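Long-range contact in glycosyltransferase Gtf1 (PDB 4PQG), which is a bacterial glycosyltransferase of the GT-B clan, here with uridine-5'-diphosphate bound and carrying an added extended beta-sheet domain: residues T153-E158 and R172-E177. Numbering follows the deposited sequence.
Sequences TRYCSE and RTFYNE
The phenol ring of Y175 is sandwiched between R154, whose guanidinium lies flat on one face with the planes at 13°, and the CG2 methyl of T173 on the opposite face, while the backbone between Y155 and C156 and the CB of S157 meet its edge. These residues sit on a beta hairpin, the antiparallel strands 154-163 and 166-175 of the extended beta-sheet domain. Cation-pi attraction holds R154, its CZ 4.3 Å from the centroid of the Y175 ring; a bend at chi3 (70°) folds the chain over the phenol, and D148 forms a salt bridge with NH1. The Y175 hydroxyl hydrogen-bonds to Y159 and makes a weak bond to S157 OG, itself tied to D148.

C156 and F174, a non-hydrogen-bonded pair, occupy the other face of the sheet. With SG anti to the backbone N (chi1 174°), the cysteine lays both CB and sulfur over the phenyl ring, SG 4.0 Å from the centroid of F174. Beside them, S157 and T173 form a hydrogen-bonded pair, S157 N to T173 O at 2.9 Å and T173 N to S157 O at 2.8 Å. Near the open end of the hairpin, one water donates to both Y155 O and Y175 O.

At E158 and R172 the two side chains run alongside each other in the same direction, carboxylate and guanidinium nearly coplanar. Y149 holds E158 OE1, whereas E158 OE2 offers its anti lone pair to R172 NE, 2.6 Å away.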
ATOM      1  N   THR A 153     -22.616  -5.568  12.107  1.00 19.67           N
ATOM      2  CA  THR A 153     -23.529  -6.679  11.832  1.00 19.79           C
ATOM      3  C   THR A 153     -22.884  -7.532  10.739  1.00 19.73           C
ATOM      4  O   THR A 153     -21.828  -7.167  10.217  1.00 19.31           O
ATOM      5  CB  THR A 153     -24.935  -6.195  11.414  1.00 20.88           C
ATOM      6  OG1 THR A 153     -25.834  -7.308  11.384  1.00 22.15           O
ATOM      7  CG2 THR A 153     -24.910  -5.504  10.049  1.00 20.77           C
ATOM      8  N   ARG A 154     -23.506  -8.657  10.393  1.00 19.24           N
ATOM      9  CA  ARG A 154     -23.015  -9.474   9.277  1.00 19.28           C
ATOM     10  C   ARG A 154     -23.202  -8.762   7.949  1.00 18.55           C
ATOM     11  O   ARG A 154     -24.317  -8.444   7.568  1.00 18.80           O
ATOM     12  CB  ARG A 154     -23.710 -10.832   9.237  1.00 19.62           C
ATOM     13  CG  ARG A 154     -23.343 -11.648   7.997  1.00 19.68           C
ATOM     14  CD  ARG A 154     -24.051 -12.984   8.017  1.00 21.02           C
ATOM     15  NE  ARG A 154     -25.489 -12.845   7.811  1.00 21.81           N
ATOM     16  CZ  ARG A 154     -26.332 -13.871   7.821  1.00 23.54           C
ATOM     17  NH1 ARG A 154     -25.859 -15.105   8.029  1.00 24.47           N
ATOM     18  NH2 ARG A 154     -27.640 -13.673   7.599  1.00 22.45           N
ATOM     19  N   TYR A 155     -22.099  -8.530   7.238  1.00 17.34           N
ATOM     20  CA  TYR A 155     -22.164  -7.896   5.940  1.00 16.29           C
ATOM     21  C   TYR A 155     -21.995  -8.854   4.735  1.00 15.80           C
ATOM     22  O   TYR A 155     -22.388  -8.505   3.634  1.00 15.52           O
ATOM     23  CB  TYR A 155     -21.167  -6.726   5.858  1.00 16.51           C
ATOM     24  CG  TYR A 155     -19.689  -7.101   5.978  1.00 16.83           C
ATOM     25  CD1 TYR A 155     -18.938  -7.501   4.855  1.00 16.56           C
ATOM     26  CD2 TYR A 155     -19.035  -7.001   7.196  1.00 17.52           C
ATOM     27  CE1 TYR A 155     -17.583  -7.804   4.966  1.00 17.07           C
ATOM     28  CE2 TYR A 155     -17.686  -7.310   7.324  1.00 17.51           C
ATOM     29  CZ  TYR A 155     -16.965  -7.709   6.213  1.00 17.87           C
ATOM     30  OH  TYR A 155     -15.631  -7.989   6.387  1.00 18.19           O
ATOM     31  N   CYS A 156     -21.424 -10.039   4.962  1.00 15.41           N
ATOM     32  CA  CYS A 156     -21.182 -11.027   3.904  1.00 15.12           C
ATOM     33  C   CYS A 156     -21.282 -12.461   4.445  1.00 15.29           C
ATOM     34  O   CYS A 156     -20.849 -12.738   5.585  1.00 13.99           O
ATOM     35  CB  CYS A 156     -19.789 -10.785   3.273  1.00 15.70           C
ATOM     36  SG  CYS A 156     -19.257 -12.014   2.054  1.00 17.42           S
ATOM     37  N   SER A 157     -21.858 -13.361   3.637  1.00 14.90           N
ATOM     38  CA  SER A 157     -21.748 -14.812   3.851  1.00 15.21           C
ATOM     39  C   SER A 157     -21.137 -15.506   2.631  1.00 16.32           C
ATOM     40  O   SER A 157     -21.404 -15.131   1.486  1.00 16.40           O
ATOM     41  CB  SER A 157     -23.098 -15.459   4.142  1.00 15.81           C
ATOM     42  OG  SER A 157     -23.598 -15.067   5.395  1.00 17.03           O
ATOM     43  N   GLU A 158     -20.304 -16.500   2.897  1.00 15.81           N
ATOM     44  CA  GLU A 158     -19.778 -17.385   1.885  1.00 16.63           C
ATOM     45  C   GLU A 158     -20.341 -18.775   2.107  1.00 17.08           C
ATOM     46  O   GLU A 158     -20.362 -19.270   3.235  1.00 16.89           O
ATOM     47  CB  GLU A 158     -18.253 -17.453   1.943  1.00 16.09           C
ATOM     48  CG  GLU A 158     -17.550 -16.184   1.504  1.00 16.09           C
ATOM     49  CD  GLU A 158     -16.046 -16.316   1.583  1.00 16.44           C
ATOM     50  OE1 GLU A 158     -15.539 -16.828   2.602  1.00 16.60           O
ATOM     51  OE2 GLU A 158     -15.373 -15.895   0.622  1.00 16.97           O
ATOM     52  N   ARG A 172     -21.170 -16.132  -2.727  1.00 17.35           N
ATOM     53  CA  ARG A 172     -20.981 -15.078  -1.733  1.00 18.81           C
ATOM     54  C   ARG A 172     -22.194 -14.178  -1.771  1.00 18.04           C
ATOM     55  O   ARG A 172     -22.607 -13.761  -2.848  1.00 18.46           O
ATOM     56  CB  ARG A 172     -19.778 -14.216  -2.091  1.00 19.19           C
ATOM     57  CG  ARG A 172     -18.456 -14.871  -1.884  1.00 20.62           C
ATOM     58  CD  ARG A 172     -17.436 -13.796  -1.564  1.00 20.94           C
ATOM     59  NE  ARG A 172     -16.120 -14.397  -1.432  1.00 20.41           N
ATOM     60  CZ  ARG A 172     -15.205 -14.462  -2.395  1.00 21.68           C
ATOM     61  NH1 ARG A 172     -15.436 -13.962  -3.602  1.00 21.33           N
ATOM     62  NH2 ARG A 172     -14.034 -15.034  -2.138  1.00 22.85           N
ATOM     63  N   THR A 173     -22.747 -13.848  -0.612  1.00 17.23           N
ATOM     64  CA  THR A 173     -23.918 -12.967  -0.562  1.00 16.54           C
ATOM     65  C   THR A 173     -23.573 -11.768   0.316  1.00 16.30           C
ATOM     66  O   THR A 173     -22.945 -11.936   1.357  1.00 15.85           O
ATOM     67  CB  THR A 173     -25.167 -13.707  -0.011  1.00 16.70           C
ATOM     68  OG1 THR A 173     -25.578 -14.719  -0.932  1.00 17.52           O
ATOM     69  CG2 THR A 173     -26.350 -12.741   0.216  1.00 16.63           C
ATOM     70  N   PHE A 174     -23.973 -10.579  -0.121  1.00 15.98           N
ATOM     71  CA  PHE A 174     -23.798  -9.346   0.656  1.00 16.21           C
ATOM     72  C   PHE A 174     -25.146  -8.839   1.155  1.00 16.01           C
ATOM     73  O   PHE A 174     -26.147  -8.892   0.421  1.00 16.52           O
ATOM     74  CB  PHE A 174     -23.027  -8.282  -0.148  1.00 15.47           C
ATOM     75  CG  PHE A 174     -21.553  -8.588  -0.269  1.00 16.46           C
ATOM     76  CD1 PHE A 174     -20.636  -8.015   0.609  1.00 16.87           C
ATOM     77  CD2 PHE A 174     -21.086  -9.496  -1.220  1.00 17.02           C
ATOM     78  CE1 PHE A 174     -19.286  -8.330   0.534  1.00 17.32           C
ATOM     79  CE2 PHE A 174     -19.736  -9.805  -1.309  1.00 17.35           C
ATOM     80  CZ  PHE A 174     -18.831  -9.222  -0.424  1.00 17.22           C
ATOM     81  N   TYR A 175     -25.154  -8.346   2.391  1.00 16.64           N
ATOM     82  CA  TYR A 175     -26.383  -7.976   3.098  1.00 17.75           C
ATOM     83  C   TYR A 175     -26.512  -6.481   3.369  1.00 18.49           C
ATOM     84  O   TYR A 175     -25.503  -5.731   3.392  1.00 17.33           O
ATOM     85  CB  TYR A 175     -26.468  -8.706   4.442  1.00 19.24           C
ATOM     86  CG  TYR A 175     -26.448 -10.200   4.292  1.00 21.18           C
ATOM     87  CD1 TYR A 175     -27.621 -10.904   4.051  1.00 21.01           C
ATOM     88  CD2 TYR A 175     -25.244 -10.912   4.402  1.00 22.66           C
ATOM     89  CE1 TYR A 175     -27.612 -12.274   3.891  1.00 22.66           C
ATOM     90  CE2 TYR A 175     -25.215 -12.287   4.255  1.00 24.44           C
ATOM     91  CZ  TYR A 175     -26.407 -12.959   3.988  1.00 25.89           C
ATOM     92  OH  TYR A 175     -26.396 -14.325   3.830  1.00 28.50           O
ATOM     93  N   ASN A 176     -27.766  -6.068   3.576  1.00 17.90           N
ATOM     94  CA  ASN A 176     -28.074  -4.778   4.189  1.00 18.43           C
ATOM     95  C   ASN A 176     -28.111  -4.902   5.714  1.00 18.46           C
ATOM     96  O   ASN A 176     -28.093  -6.013   6.252  1.00 17.74           O
ATOM     97  CB  ASN A 176     -29.427  -4.248   3.676  1.00 18.34           C
ATOM     98  CG  ASN A 176     -29.324  -3.589   2.313  1.00 18.91           C
ATOM     99  OD1 ASN A 176     -28.261  -3.131   1.892  1.00 18.44           O
ATOM    100  ND2 ASN A 176     -30.444  -3.532   1.611  1.00 20.97           N
ATOM    101  N   GLU A 177     -28.183  -3.763   6.408  1.00 19.54           N
ATOM    102  CA  GLU A 177     -28.264  -3.749   7.878  1.00 22.84           C
ATOM    103  C   GLU A 177     -29.343  -4.648   8.473  1.00 23.55           C
ATOM    104  O   GLU A 177     -29.108  -5.312   9.488  1.00 24.01           O
ATOM    105  CB  GLU A 177     -28.483  -2.331   8.403  1.00 24.48           C
ATOM    106  CG  GLU A 177     -27.273  -1.433   8.270  1.00 26.26           C
ATOM    107  CD  GLU A 177     -27.482  -0.103   8.970  1.00 29.85           C
ATOM    108  OE1 GLU A 177     -28.645   0.337   9.120  1.00 31.37           O
ATOM    109  OE2 GLU A 177     -26.480   0.505   9.380  1.00 29.81           O
TER
HETATM  110  O   HOH W   1     -26.912  -7.672   8.164  1.00 21.36           O
HETATM  111  O   HOH W   2     -22.608  -5.636   2.930  1.00 24.86           O